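Local coordinates for sensor protein CzcS (Pseudomonas aeruginosa, PDB 5GPO) that senses zinc through this sensor domain and, as a histidine kinase, probably passes the signal on within a two-component system for metal resistance, at residues L51-L56 against M65-Q70; D57-Q62 against N116-Q121; N78-A83 against V93-S98; A89-F94 against G109-M114. All coordinates share one frame; numbering follows the deposited sequence.

Interaction 1: residues L51-L56 against M65-Q70; sequences LHLSIL and MSFGDQ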
loop_
_atom_site.group_PDB
_atom_site.type_symbol
_atom_site.label_atom_id
_atom_site.label_comp_id
_atom_site.label_asym_id
_atom_site.label_seq_id
_atom_site.Cartn_x
_atom_site.Cartn_y
_atom_site.Cartn_z
ATOM N N LEU B 51 6.135 0.646 -0.250
ATOM C CA LEU B 51 6.348 0.606 -1.680
ATOM C C LEU B 51 6.128 2.008 -2.233
ATOM O O LEU B 51 5.329 2.784 -1.699
ATOM C CB LEU B 51 5.396 -0.410 -2.328
ATOM C CG LEU B 51 5.471 -1.879 -1.916
ATOM C CD1 LEU B 51 4.156 -2.548 -2.245
ATOM C CD2 LEU B 51 6.609 -2.576 -2.668
ATOM N N HIS B 52 6.873 2.354 -3.280
ATOM C CA HIS B 52 6.665 3.633 -3.933
ATOM C C HIS B 52 6.712 3.428 -5.440
ATOM O O HIS B 52 7.494 2.614 -5.940
ATOM C CB HIS B 52 7.711 4.664 -3.500
ATOM C CG HIS B 52 7.433 6.048 -4.011
ATOM N ND1 HIS B 52 7.876 6.486 -5.239
ATOM C CD2 HIS B 52 6.750 7.085 -3.466
ATOM C CE1 HIS B 52 7.488 7.737 -5.430
ATOM N NE2 HIS B 52 6.798 8.123 -4.370
ATOM N N LEU B 53 5.839 4.124 -6.154
ATOM C CA LEU B 53 5.778 3.963 -7.603
ATOM C C LEU B 53 5.866 5.314 -8.291
ATOM O O LEU B 53 5.098 6.231 -7.971
ATOM C CB LEU B 53 4.501 3.229 -8.014
ATOM C CG LEU B 53 4.322 2.945 -9.516
ATOM C CD1 LEU B 53 5.513 2.166 -10.071
ATOM C CD2 LEU B 53 3.026 2.185 -9.758
ATOM N N SER B 54 6.821 5.437 -9.217
ATOM C CA SER B 54 7.011 6.636 -10.028
ATOM C C SER B 54 6.850 6.273 -11.486
ATOM O O SER B 54 7.493 5.332 -11.976
ATOM C CB SER B 54 8.395 7.254 -9.815
ATOM O OG SER B 54 8.517 7.862 -8.552
ATOM N N ILE B 55 5.998 7.007 -12.193
ATOM C CA ILE B 55 5.768 6.796 -13.610
ATOM C C ILE B 55 6.014 8.114 -14.316
ATOM O O ILE B 55 5.372 9.117 -13.989
ATOM C CB ILE B 55 4.352 6.267 -13.860
ATOM C CG1 ILE B 55 4.265 4.882 -13.209
ATOM C CG2 ILE B 55 4.040 6.226 -15.359
ATOM C CD1 ILE B 55 3.114 4.093 -13.635
ATOM N N LEU B 56 6.977 8.123 -15.243
ATOM C CA LEU B 56 7.411 9.317 -15.962
ATOM C C LEU B 56 7.092 9.163 -17.439
ATOM O O LEU B 56 7.265 8.078 -18.000
ATOM C CB LEU B 56 8.923 9.543 -15.829
ATOM C CG LEU B 56 9.557 9.294 -14.465
ATOM C CD1 LEU B 56 11.051 9.537 -14.528
ATOM C CD2 LEU B 56 8.907 10.189 -13.454
ATOM N N MET B 65 2.690 9.968 -12.772
ATOM C CA MET B 65 2.079 9.497 -11.535
ATOM C C MET B 65 3.165 9.267 -10.505
ATOM O O MET B 65 4.251 8.794 -10.840
ATOM C CB MET B 65 1.322 8.183 -11.701
ATOM C CG MET B 65 0.263 8.128 -12.754
ATOM S SD MET B 65 -0.244 6.397 -12.769
ATOM C CE MET B 65 -1.222 6.356 -14.260
ATOM N N SER B 66 2.854 9.578 -9.253
ATOM C CA SER B 66 3.776 9.344 -8.156
ATOM C C SER B 66 2.941 9.086 -6.909
ATOM O O SER B 66 2.077 9.902 -6.581
ATOM C CB SER B 66 4.699 10.548 -7.972
ATOM O OG SER B 66 5.609 10.340 -6.916
ATOM N N PHE B 67 3.149 7.940 -6.254
ATOM C CA PHE B 67 2.459 7.677 -4.995
ATOM C C PHE B 67 3.154 6.548 -4.242
ATOM O O PHE B 67 3.971 5.815 -4.791
ATOM C CB PHE B 67 0.980 7.342 -5.226
ATOM C CG PHE B 67 0.747 6.317 -6.294
ATOM C CD1 PHE B 67 0.923 4.964 -6.033
ATOM C CD2 PHE B 67 0.332 6.699 -7.560
ATOM C CE1 PHE B 67 0.695 4.012 -7.013
ATOM C CE2 PHE B 67 0.105 5.755 -8.549
ATOM C CZ PHE B 67 0.282 4.407 -8.275
ATOM N N GLY B 68 2.792 6.410 -2.970
ATOM C CA GLY B 68 3.368 5.368 -2.150
ATOM C C GLY B 68 4.080 5.942 -0.947
ATOM O O GLY B 68 3.820 7.076 -0.526
ATOM N N ASP B 69 5.026 5.166 -0.438
ATOM C CA ASP B 69 5.707 5.388 0.829
ATOM C C ASP B 69 7.019 6.141 0.592
ATOM O O ASP B 69 7.872 5.680 -0.168
ATOM C CB ASP B 69 5.964 4.021 1.467
ATOM C CG ASP B 69 6.323 4.097 2.932
ATOM O OD1 ASP B 69 7.017 5.061 3.338
ATOM O OD2 ASP B 69 5.924 3.151 3.657
ATOM N N GLN B 70 7.201 7.285 1.255
ATOM C CA GLN B 70 8.469 7.986 1.064
ATOM C C GLN B 70 9.632 7.258 1.726
ATOM O O GLN B 70 10.783 7.494 1.355
ATOM C CB GLN B 70 8.396 9.420 1.589
ATOM C CG GLN B 70 7.895 10.453 0.558
ATOM C CD GLN B 70 8.789 10.636 -0.660
ATOM O OE1 GLN B 70 10.015 10.585 -0.564
ATOM N NE2 GLN B 70 8.166 10.852 -1.828
#
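Strand 51-56 and strand 65-68 run antiparallel, 178° between their directions and 4.8 Å between their axes. They form the beta hairpin at one edge of the sensor-domain sheet. Leu53 and Phe67 are a hydrogen-bonded pair, with Leu53 N to Phe67 O at 2.9 Å and the return bond from Phe67 N to Leu53 O. Ile55 and Met65 form the next such pair. Beyond the end of strand 65-68, Asp69 N still reaches Leu51 O at 2.7 Å. Gly68 sits close against the first strand. Its backbone angles and the nearness of Leu51 O and His52 CA leave no room for a side chain there.

Leu53, Ile55, Met65 and Phe67 share one face, on which Leu41 of the second subunit packs against Ile55 and Met65, and its Ala38 against Phe67. Phe67 CG stands between its backbone N and carbonyl carbon (chi1 48°), which lays the ring alongside Leu53, with CZ 3.8 Å from Leu53 CD2. Ile55 and Met65 also lie side by side, Ile55 CD1 being 4.2 Å from Met65 SD. The Asp69 carboxylate leads away from the first strand, OD1 to Ala71 N and OD2 to Gly50 N. His52 lies across the second strand, one ring face over the backbone. Phe67 O sits 3.3 Å from His52 CD2 on that face, while Ser66 OG lies at the ring edge, 3.5 Å from His52 CE1.

Interaction 2: residues D57-Q62 against N116-Q121; sequences DSRSGQ and NGTPVQ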
loop_
_atom_site.group_PDB
_atom_site.type_symbol
_atom_site.label_atom_id
_atom_site.label_comp_id
_atom_site.label_asym_id
_atom_site.label_seq_id
_atom_site.Cartn_x
_atom_site.Cartn_y
_atom_site.Cartn_z
ATOM N N ASP B 57 6.632 10.252 -18.059
ATOM C CA ASP B 57 6.586 10.339 -19.518
ATOM C C ASP B 57 7.995 10.202 -20.100
ATOM O O ASP B 57 8.883 11.016 -19.810
ATOM C CB ASP B 57 5.949 11.678 -19.918
ATOM C CG ASP B 57 5.436 11.700 -21.363
ATOM O OD1 ASP B 57 6.205 11.398 -22.287
ATOM O OD2 ASP B 57 4.256 12.041 -21.573
ATOM N N SER B 58 8.203 9.157 -20.915
ATOM C CA SER B 58 9.504 8.910 -21.525
ATOM C C SER B 58 9.955 10.064 -22.411
ATOM O O SER B 58 11.153 10.265 -22.596
ATOM C CB SER B 58 9.468 7.639 -22.379
ATOM O OG SER B 58 9.228 6.474 -21.600
ATOM N N ARG B 59 9.018 10.791 -23.005
ATOM C CA ARG B 59 9.414 11.794 -23.992
ATOM C C ARG B 59 9.939 13.058 -23.334
ATOM O O ARG B 59 10.886 13.675 -23.840
ATOM C CB ARG B 59 8.233 12.090 -24.909
ATOM C CG ARG B 59 7.732 10.840 -25.603
ATOM C CD ARG B 59 6.328 11.028 -26.119
ATOM N NE ARG B 59 5.369 11.277 -25.050
ATOM C CZ ARG B 59 4.069 11.459 -25.254
ATOM N NH1 ARG B 59 3.587 11.416 -26.490
ATOM N NH2 ARG B 59 3.251 11.682 -24.237
ATOM N N SER B 60 9.368 13.440 -22.188
ATOM C CA SER B 60 9.724 14.680 -21.510
ATOM C C SER B 60 10.504 14.489 -20.216
ATOM O O SER B 60 11.122 15.441 -19.743
ATOM C CB SER B 60 8.460 15.487 -21.189
ATOM O OG SER B 60 7.617 14.798 -20.270
ATOM N N GLY B 61 10.500 13.297 -19.639
ATOM C CA GLY B 61 11.018 13.131 -18.302
ATOM C C GLY B 61 10.081 13.580 -17.203
ATOM O O GLY B 61 10.435 13.460 -16.027
ATOM N N GLN B 62 8.903 14.074 -17.537
ATOM C CA GLN B 62 8.062 14.652 -16.493
ATOM C C GLN B 62 7.260 13.568 -15.775
ATOM O O GLN B 62 6.772 12.626 -16.404
ATOM C CB GLN B 62 7.126 15.702 -17.092
ATOM C CG GLN B 62 7.875 16.943 -17.606
ATOM C CD GLN B 62 8.313 17.864 -16.486
ATOM O OE1 GLN B 62 7.549 18.132 -15.567
ATOM N NE2 GLN B 62 9.553 18.344 -16.550
ATOM N N ASN B 116 -3.132 4.065 -23.778
ATOM C CA ASN B 116 -3.472 5.245 -24.558
ATOM C C ASN B 116 -2.324 5.733 -25.438
ATOM O O ASN B 116 -2.459 6.783 -26.070
ATOM C CB ASN B 116 -3.945 6.373 -23.632
ATOM C CG ASN B 116 -2.937 6.710 -22.540
ATOM O OD1 ASN B 116 -1.728 6.503 -22.695
ATOM N ND2 ASN B 116 -3.433 7.246 -21.429
ATOM N N GLY B 117 -1.207 5.006 -25.495
ATOM C CA GLY B 117 -0.099 5.331 -26.361
ATOM C C GLY B 117 1.088 5.988 -25.672
ATOM O O GLY B 117 2.165 6.063 -26.274
ATOM N N THR B 118 0.930 6.463 -24.441
ATOM C CA THR B 118 2.021 7.229 -23.811
ATOM C C THR B 118 3.198 6.320 -23.491
ATOM O O THR B 118 3.020 5.333 -22.763
ATOM C CB THR B 118 1.560 7.916 -22.525
ATOM O OG1 THR B 118 0.399 8.715 -22.773
ATOM C CG2 THR B 118 2.687 8.816 -21.975
ATOM N N PRO B 119 4.410 6.615 -23.971
ATOM C CA PRO B 119 5.577 5.842 -23.534
ATOM C C PRO B 119 6.029 6.338 -22.168
ATOM O O PRO B 119 6.184 7.546 -21.954
ATOM C CB PRO B 119 6.623 6.123 -24.622
ATOM C CG PRO B 119 6.262 7.470 -25.122
ATOM C CD PRO B 119 4.765 7.606 -25.003
ATOM N N VAL B 120 6.204 5.405 -21.232
ATOM C CA VAL B 120 6.498 5.758 -19.849
ATOM C C VAL B 120 7.685 4.955 -19.340
ATOM O O VAL B 120 7.982 3.851 -19.820
ATOM C CB VAL B 120 5.279 5.569 -18.903
ATOM C CG1 VAL B 120 4.136 6.534 -19.272
ATOM C CG2 VAL B 120 4.806 4.085 -18.840
ATOM N N GLN B 121 8.378 5.531 -18.365
ATOM C CA GLN B 121 9.390 4.835 -17.584
ATOM C C GLN B 121 8.824 4.618 -16.189
ATOM O O GLN B 121 8.287 5.555 -15.587
ATOM C CB GLN B 121 10.697 5.628 -17.494
ATOM C CG GLN B 121 11.289 6.092 -18.828
ATOM C CD GLN B 121 12.070 5.006 -19.547
ATOM O OE1 GLN B 121 11.888 3.819 -19.293
ATOM N NE2 GLN B 121 12.957 5.417 -20.450
HETATM O O HOH W 1 0.158 11.770 -22.892
#
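Arg59 lies transversely over the Pro119 ring, and its chain rests on the proline nearly all the way out. From CB the chain turns to CG, which lies 3.7 Å from Pro119 CG. CD meets the same proline carbon. The bend at chi3 (-62°) then swings Arg59 NE over to Pro119 CD, 3.7 Å away. The guanidinium thus has one face over Pro119 CD. At the tip, NH2 packs against Thr118 CG2, and a water bonded to Thr118 OG1 takes a weak hydrogen bond from NH2.

The other anchor of the guanidinium is Asp57. Arg59 grips this carboxylate side-on in a salt bridge. Arg59 NE bonds Asp57 OD1 at 2.9 Å, and Arg59 NH2 bonds Asp57 OD2 at 2.9 Å. Both oxygens use their syn lone pairs, and both lie in the guanidinium plane. The anti lone pair of OD1 takes Arg59 N, which makes an Asx turn. The methyl of Thr118 also touches the carboxylate, with CG2 3.6 Å from Asp57 OD2.

Next along the loop, Ser58 N donates to Pro119 O at 2.8 Å, just past the pairing of Asp57 with Val120. Ser58 OG packs over the Val120 backbone and reaches Gln121 CG at 3.5 Å. The contact joins the hairpin turn after strand 51-57 to the start of strand 119-127, its neighbour in the sheet. The carboxylate probably balances the charge of the exposed arginine, while the two in-plane bonds fix the guanidinium's rotation, with one face over Pro119 CD.

Interaction 3: residues N78-A83 against V93-S98; sequences NRALLA and VFQSWS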
loop_
_atom_site.group_PDB
_atom_site.type_symbol
_atom_site.label_atom_id
_atom_site.label_comp_id
_atom_site.label_asym_id
_atom_site.label_seq_id
_atom_site.Cartn_x
_atom_site.Cartn_y
_atom_site.Cartn_z
ATOM N N ASN B 78 16.381 6.991 -7.674
ATOM C CA ASN B 78 15.543 7.095 -8.868
ATOM C C ASN B 78 16.288 7.779 -10.009
ATOM O O ASN B 78 16.197 7.349 -11.166
ATOM C CB ASN B 78 14.254 7.848 -8.537
ATOM C CG ASN B 78 13.198 6.953 -7.946
ATOM O OD1 ASN B 78 13.455 5.787 -7.638
ATOM N ND2 ASN B 78 11.991 7.488 -7.785
ATOM N N ARG B 79 17.050 8.838 -9.703
ATOM C CA ARG B 79 17.839 9.501 -10.739
ATOM C C ARG B 79 18.836 8.525 -11.371
ATOM O O ARG B 79 18.935 8.433 -12.604
ATOM C CB ARG B 79 18.544 10.722 -10.136
ATOM C CG ARG B 79 19.357 11.550 -11.133
ATOM C CD ARG B 79 19.870 12.857 -10.518
ATOM N NE ARG B 79 18.786 13.802 -10.238
ATOM C CZ ARG B 79 18.498 14.287 -9.031
ATOM N NH1 ARG B 79 19.232 13.941 -7.980
ATOM N NH2 ARG B 79 17.489 15.135 -8.878
ATOM N N ALA B 80 19.521 7.723 -10.544
ATOM C CA ALA B 80 20.493 6.764 -11.069
ATOM C C ALA B 80 19.811 5.666 -11.883
ATOM O O ALA B 80 20.317 5.268 -12.943
ATOM C CB ALA B 80 21.309 6.160 -9.925
ATOM N N LEU B 81 18.665 5.168 -11.403
ATOM C CA LEU B 81 17.928 4.138 -12.131
ATOM C C LEU B 81 17.382 4.672 -13.449
ATOM O O LEU B 81 17.477 4.002 -14.483
ATOM C CB LEU B 81 16.786 3.605 -11.264
ATOM C CG LEU B 81 15.899 2.550 -11.916
ATOM C CD1 LEU B 81 16.734 1.395 -12.406
ATOM C CD2 LEU B 81 14.863 2.070 -10.908
ATOM N N LEU B 82 16.799 5.877 -13.428
ATOM C CA LEU B 82 16.289 6.477 -14.652
ATOM C C LEU B 82 17.404 6.681 -15.665
ATOM O O LEU B 82 17.183 6.543 -16.873
ATOM C CB LEU B 82 15.616 7.819 -14.344
ATOM C CG LEU B 82 15.242 8.655 -15.571
ATOM C CD1 LEU B 82 14.231 7.876 -16.418
ATOM C CD2 LEU B 82 14.662 10.002 -15.148
ATOM N N ALA B 83 18.611 6.980 -15.185
ATOM C CA ALA B 83 19.735 7.171 -16.094
ATOM C C ALA B 83 20.149 5.849 -16.726
ATOM O O ALA B 83 20.525 5.806 -17.904
ATOM C CB ALA B 83 20.907 7.812 -15.352
ATOM N N VAL B 93 15.783 -3.183 -15.218
ATOM C CA VAL B 93 17.003 -2.777 -14.529
ATOM C C VAL B 93 16.759 -2.836 -13.025
ATOM O O VAL B 93 15.784 -2.269 -12.524
ATOM C CB VAL B 93 17.432 -1.359 -14.954
ATOM C CG1 VAL B 93 18.678 -0.940 -14.201
ATOM C CG2 VAL B 93 17.677 -1.289 -16.465
ATOM N N PHE B 94 17.657 -3.502 -12.304
ATOM C CA PHE B 94 17.594 -3.611 -10.858
ATOM C C PHE B 94 18.590 -2.659 -10.226
ATOM O O PHE B 94 19.675 -2.409 -10.760
ATOM C CB PHE B 94 17.899 -5.033 -10.380
ATOM C CG PHE B 94 16.749 -5.973 -10.518
ATOM C CD1 PHE B 94 15.807 -6.079 -9.504
ATOM C CD2 PHE B 94 16.606 -6.755 -11.653
ATOM C CE1 PHE B 94 14.731 -6.956 -9.621
ATOM C CE2 PHE B 94 15.542 -7.637 -11.775
ATOM C CZ PHE B 94 14.600 -7.732 -10.756
ATOM N N GLN B 95 18.220 -2.140 -9.064
ATOM C CA GLN B 95 19.095 -1.223 -8.358
ATOM C C GLN B 95 18.963 -1.471 -6.871
ATOM O O GLN B 95 17.857 -1.400 -6.330
ATOM C CB GLN B 95 18.744 0.220 -8.684
ATOM C CG GLN B 95 19.607 1.212 -7.957
ATOM C CD GLN B 95 18.983 2.574 -7.970
ATOM O OE1 GLN B 95 17.910 2.783 -7.384
ATOM N NE2 GLN B 95 19.621 3.508 -8.658
ATOM N N SER B 96 20.076 -1.780 -6.222
ATOM C CA SER B 96 20.145 -1.698 -4.777
ATOM C C SER B 96 20.772 -0.362 -4.414
ATOM O O SER B 96 21.553 0.204 -5.184
ATOM C CB SER B 96 20.936 -2.862 -4.184
ATOM O OG SER B 96 20.386 -4.100 -4.607
ATOM N N TRP B 97 20.380 0.168 -3.260
ATOM C CA TRP B 97 20.796 1.505 -2.866
ATOM C C TRP B 97 20.790 1.579 -1.350
ATOM O O TRP B 97 19.894 1.028 -0.705
ATOM C CB TRP B 97 19.864 2.566 -3.463
ATOM C CG TRP B 97 20.429 3.957 -3.502
ATOM C CD1 TRP B 97 20.369 4.899 -2.508
ATOM C CD2 TRP B 97 21.128 4.564 -4.589
ATOM N NE1 TRP B 97 20.987 6.055 -2.919
ATOM C CE2 TRP B 97 21.464 5.878 -4.189
ATOM C CE3 TRP B 97 21.502 4.129 -5.865
ATOM C CZ2 TRP B 97 22.161 6.760 -5.021
ATOM C CZ3 TRP B 97 22.189 5.008 -6.698
ATOM C CH2 TRP B 97 22.516 6.310 -6.268
ATOM N N SER B 98 21.785 2.239 -0.774
ATOM C CA SER B 98 21.815 2.393 0.691
ATOM C C SER B 98 22.174 3.784 1.117
ATOM O O SER B 98 22.915 4.422 0.456
ATOM C CB SER B 98 22.814 1.459 1.332
ATOM O OG SER B 98 23.856 1.278 0.448
HETATM O O HOH W 2 15.120 3.934 -7.368
#
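The side chains of Leu81 and Val93 come from opposing elements and overlap alongside, Leu81 CD1 3.5 Å from Val93 CG1. Leu81 CG is anti to the backbone N (chi1 178°), which sets CD1 beside Val93. The second apolar contact is Ala80 CB against the six-membered ring of Trp97, 3.5 Å from Trp97 CZ3.

Helix 78-83 and strand 93-98 run nearly antiparallel, at 155°, with their axes 9.1 Å apart. The helix is part of helix 75-86, which packs on one face of the five-stranded antiparallel sheet, running roughly along its edge strand, and precedes that strand in the chain. Leu81 also touches Ser107 and Leu123 on the inner strands.

Polar contacts centre on the Gln95 amide, at the end of an extended side chain. Gln95 NE2 lies 3.4 Å from Ala80 CB. It passes 3.3 Å from Leu81 N, but both are donors. NE2 bonds instead to Ala77 O, one turn earlier on the helix. Gln95 OE1 takes a hydrogen from a water at 3.0 Å. The same water may bridge to Asn78 OD1, but at 2.5 Å from that oxygen this leg is unusually short and doubtful. Asn78 reaches further over the sheet, touching Ser54, Leu123 and Ser125.

Interaction 4: residues A89-F94 against G109-M114; sequences ARQPVF and GASMRM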
loop_
_atom_site.group_PDB
_atom_site.type_symbol
_atom_site.label_atom_id
_atom_site.label_comp_id
_atom_site.label_asym_id
_atom_site.label_seq_id
_atom_site.Cartn_x
_atom_site.Cartn_y
_atom_site.Cartn_z
ATOM N N ALA B 89 20.263 0.295 -20.840
ATOM C CA ALA B 89 20.610 -0.903 -20.085
ATOM C C ALA B 89 19.548 -1.980 -20.299
ATOM O O ALA B 89 18.382 -1.688 -20.591
ATOM C CB ALA B 89 20.745 -0.589 -18.590
ATOM N N ARG B 90 19.964 -3.239 -20.168
ATOM C CA ARG B 90 19.026 -4.346 -20.312
ATOM C C ARG B 90 17.900 -4.220 -19.296
ATOM O O ARG B 90 18.137 -3.914 -18.126
ATOM C CB ARG B 90 19.745 -5.681 -20.128
ATOM N N GLN B 91 16.674 -4.458 -19.747
ATOM C CA GLN B 91 15.499 -4.324 -18.887
ATOM C C GLN B 91 14.899 -5.677 -18.513
ATOM O O GLN B 91 14.973 -6.628 -19.295
ATOM C CB GLN B 91 14.447 -3.457 -19.565
ATOM C CG GLN B 91 14.943 -2.055 -19.885
ATOM C CD GLN B 91 13.811 -1.133 -20.277
ATOM O OE1 GLN B 91 12.641 -1.517 -20.219
ATOM N NE2 GLN B 91 14.149 0.092 -20.666
ATOM N N PRO B 92 14.295 -5.769 -17.310
ATOM C CA PRO B 92 14.218 -4.690 -16.319
ATOM C C PRO B 92 15.568 -4.423 -15.638
ATOM O O PRO B 92 16.403 -5.321 -15.545
ATOM C CB PRO B 92 13.166 -5.204 -15.328
ATOM C CG PRO B 92 13.235 -6.688 -15.442
ATOM C CD PRO B 92 13.535 -6.961 -16.891
ATOM N N VAL B 93 15.783 -3.183 -15.218
ATOM C CA VAL B 93 17.003 -2.777 -14.529
ATOM C C VAL B 93 16.759 -2.836 -13.025
ATOM O O VAL B 93 15.784 -2.269 -12.524
ATOM C CB VAL B 93 17.432 -1.359 -14.954
ATOM C CG1 VAL B 93 18.678 -0.940 -14.201
ATOM C CG2 VAL B 93 17.677 -1.289 -16.465
ATOM N N PHE B 94 17.657 -3.502 -12.304
ATOM C CA PHE B 94 17.594 -3.611 -10.858
ATOM C C PHE B 94 18.590 -2.659 -10.226
ATOM O O PHE B 94 19.675 -2.409 -10.760
ATOM C CB PHE B 94 17.899 -5.033 -10.380
ATOM C CG PHE B 94 16.749 -5.973 -10.518
ATOM C CD1 PHE B 94 15.807 -6.079 -9.504
ATOM C CD2 PHE B 94 16.606 -6.755 -11.653
ATOM C CE1 PHE B 94 14.731 -6.956 -9.621
ATOM C CE2 PHE B 94 15.542 -7.637 -11.775
ATOM C CZ PHE B 94 14.600 -7.732 -10.756
ATOM N N GLY B 109 13.243 -0.934 -12.604
ATOM C CA GLY B 109 12.751 -0.000 -13.595
ATOM C C GLY B 109 12.567 -0.653 -14.951
ATOM O O GLY B 109 13.303 -1.561 -15.329
ATOM N N ALA B 110 11.558 -0.178 -15.681
ATOM C CA ALA B 110 11.375 -0.643 -17.047
ATOM C C ALA B 110 10.612 0.394 -17.856
ATOM O O ALA B 110 9.850 1.207 -17.323
ATOM C CB ALA B 110 10.654 -2.000 -17.094
ATOM N N SER B 111 10.827 0.351 -19.165
ATOM C CA SER B 111 10.041 1.152 -20.086
ATOM C C SER B 111 8.769 0.395 -20.434
ATOM O O SER B 111 8.781 -0.836 -20.565
ATOM C CB SER B 111 10.830 1.480 -21.357
ATOM O OG SER B 111 12.071 2.100 -21.065
ATOM N N MET B 112 7.665 1.134 -20.537
ATOM C CA MET B 112 6.368 0.571 -20.891
ATOM C C MET B 112 5.692 1.500 -21.881
ATOM O O MET B 112 6.138 2.627 -22.110
ATOM C CB MET B 112 5.474 0.370 -19.660
ATOM C CG MET B 112 6.079 -0.591 -18.686
ATOM S SD MET B 112 5.024 -0.994 -17.304
ATOM C CE MET B 112 6.226 -1.917 -16.335
ATOM N N ARG B 113 4.612 1.013 -22.482
ATOM C CA ARG B 113 3.729 1.865 -23.265
ATOM C C ARG B 113 2.326 1.712 -22.709
ATOM O O ARG B 113 1.755 0.616 -22.753
ATOM C CB ARG B 113 3.754 1.521 -24.754
ATOM C CG ARG B 113 2.902 2.483 -25.585
ATOM C CD ARG B 113 3.227 2.360 -27.061
ATOM N NE ARG B 113 4.652 2.565 -27.316
ATOM C CZ ARG B 113 5.214 3.744 -27.571
ATOM N NH1 ARG B 113 4.476 4.844 -27.616
ATOM N NH2 ARG B 113 6.521 3.820 -27.786
ATOM N N MET B 114 1.789 2.805 -22.181
ATOM C CA MET B 114 0.436 2.813 -21.663
ATOM C C MET B 114 -0.554 2.555 -22.792
ATOM O O MET B 114 -0.257 2.752 -23.975
ATOM C CB MET B 114 0.147 4.141 -20.973
ATOM C CG MET B 114 1.037 4.386 -19.767
ATOM S SD MET B 114 0.529 5.822 -18.831
ATOM C CE MET B 114 -1.196 5.429 -18.504
HETATM O O HOH W 3 10.513 -3.546 -20.871
#
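Gln91 stretches over to Ser111 and grips it with both ends of its amide. Its CG is anti to the carbonyl carbon (chi1 -60°), and the chain is extended beyond CG. That reach brings Gln91 OE1 to Ser111 N at 2.8 Å, with the donor above the carbonyl plane. Gln91 NE2 donates to Ser111 OG at 2.9 Å, and this partner lies in the amide plane. The two bonds fix the rotation of the amide. A water adds a third link, donating to Gln91 OE1 and to Ser111 O.

Ser111 OG is anti to its own carbonyl carbon (chi1 -55°). From there it meets Gln91 and also bonds Gln121 OE1 on strand 119-127. Gln91 OE1 also rests against Ala110, 3.7 Å from CB. Pro92, after a cis peptide bond, brings its CA to 3.4 Å from Gly109 O. Its CB is 4.4 Å from Ala110 CB. Ala110 also packs on Leu17 of the second subunit.

Only past the proline does regular pairing begin. Val93 N bonds Gly109 O at 3.0 Å, and Gly109 N returns a bond to Val93 O. This is a hydrogen-bonded antiparallel pair at the open end of the beta hairpin formed by strands 93-98 and 104-113.

Overall arrangement
All four contacts belong to one antiparallel sheet with strand order 63-68, 51-57, 119-127, 104-113, 93-98. Interactions 1 and 4 are the hairpins at its two edges, their centres about 16 Å apart. Interaction 2, its centre about 12 Å from that of interaction 4, brings in the central strand 119-127, where Val120 O meets Met112 N. Interaction 3 sets helix 75-86 on the sheet and shares Val93 and Phe94 with interaction 4, their centres about 11 Å apart. Along the chain, interaction 1 closes before interactions 3 and 4 open, and both fall between the segments of interaction 2. All four reach the second subunit, so these contacts join sheet, helix and dimer partner in the sensor domain.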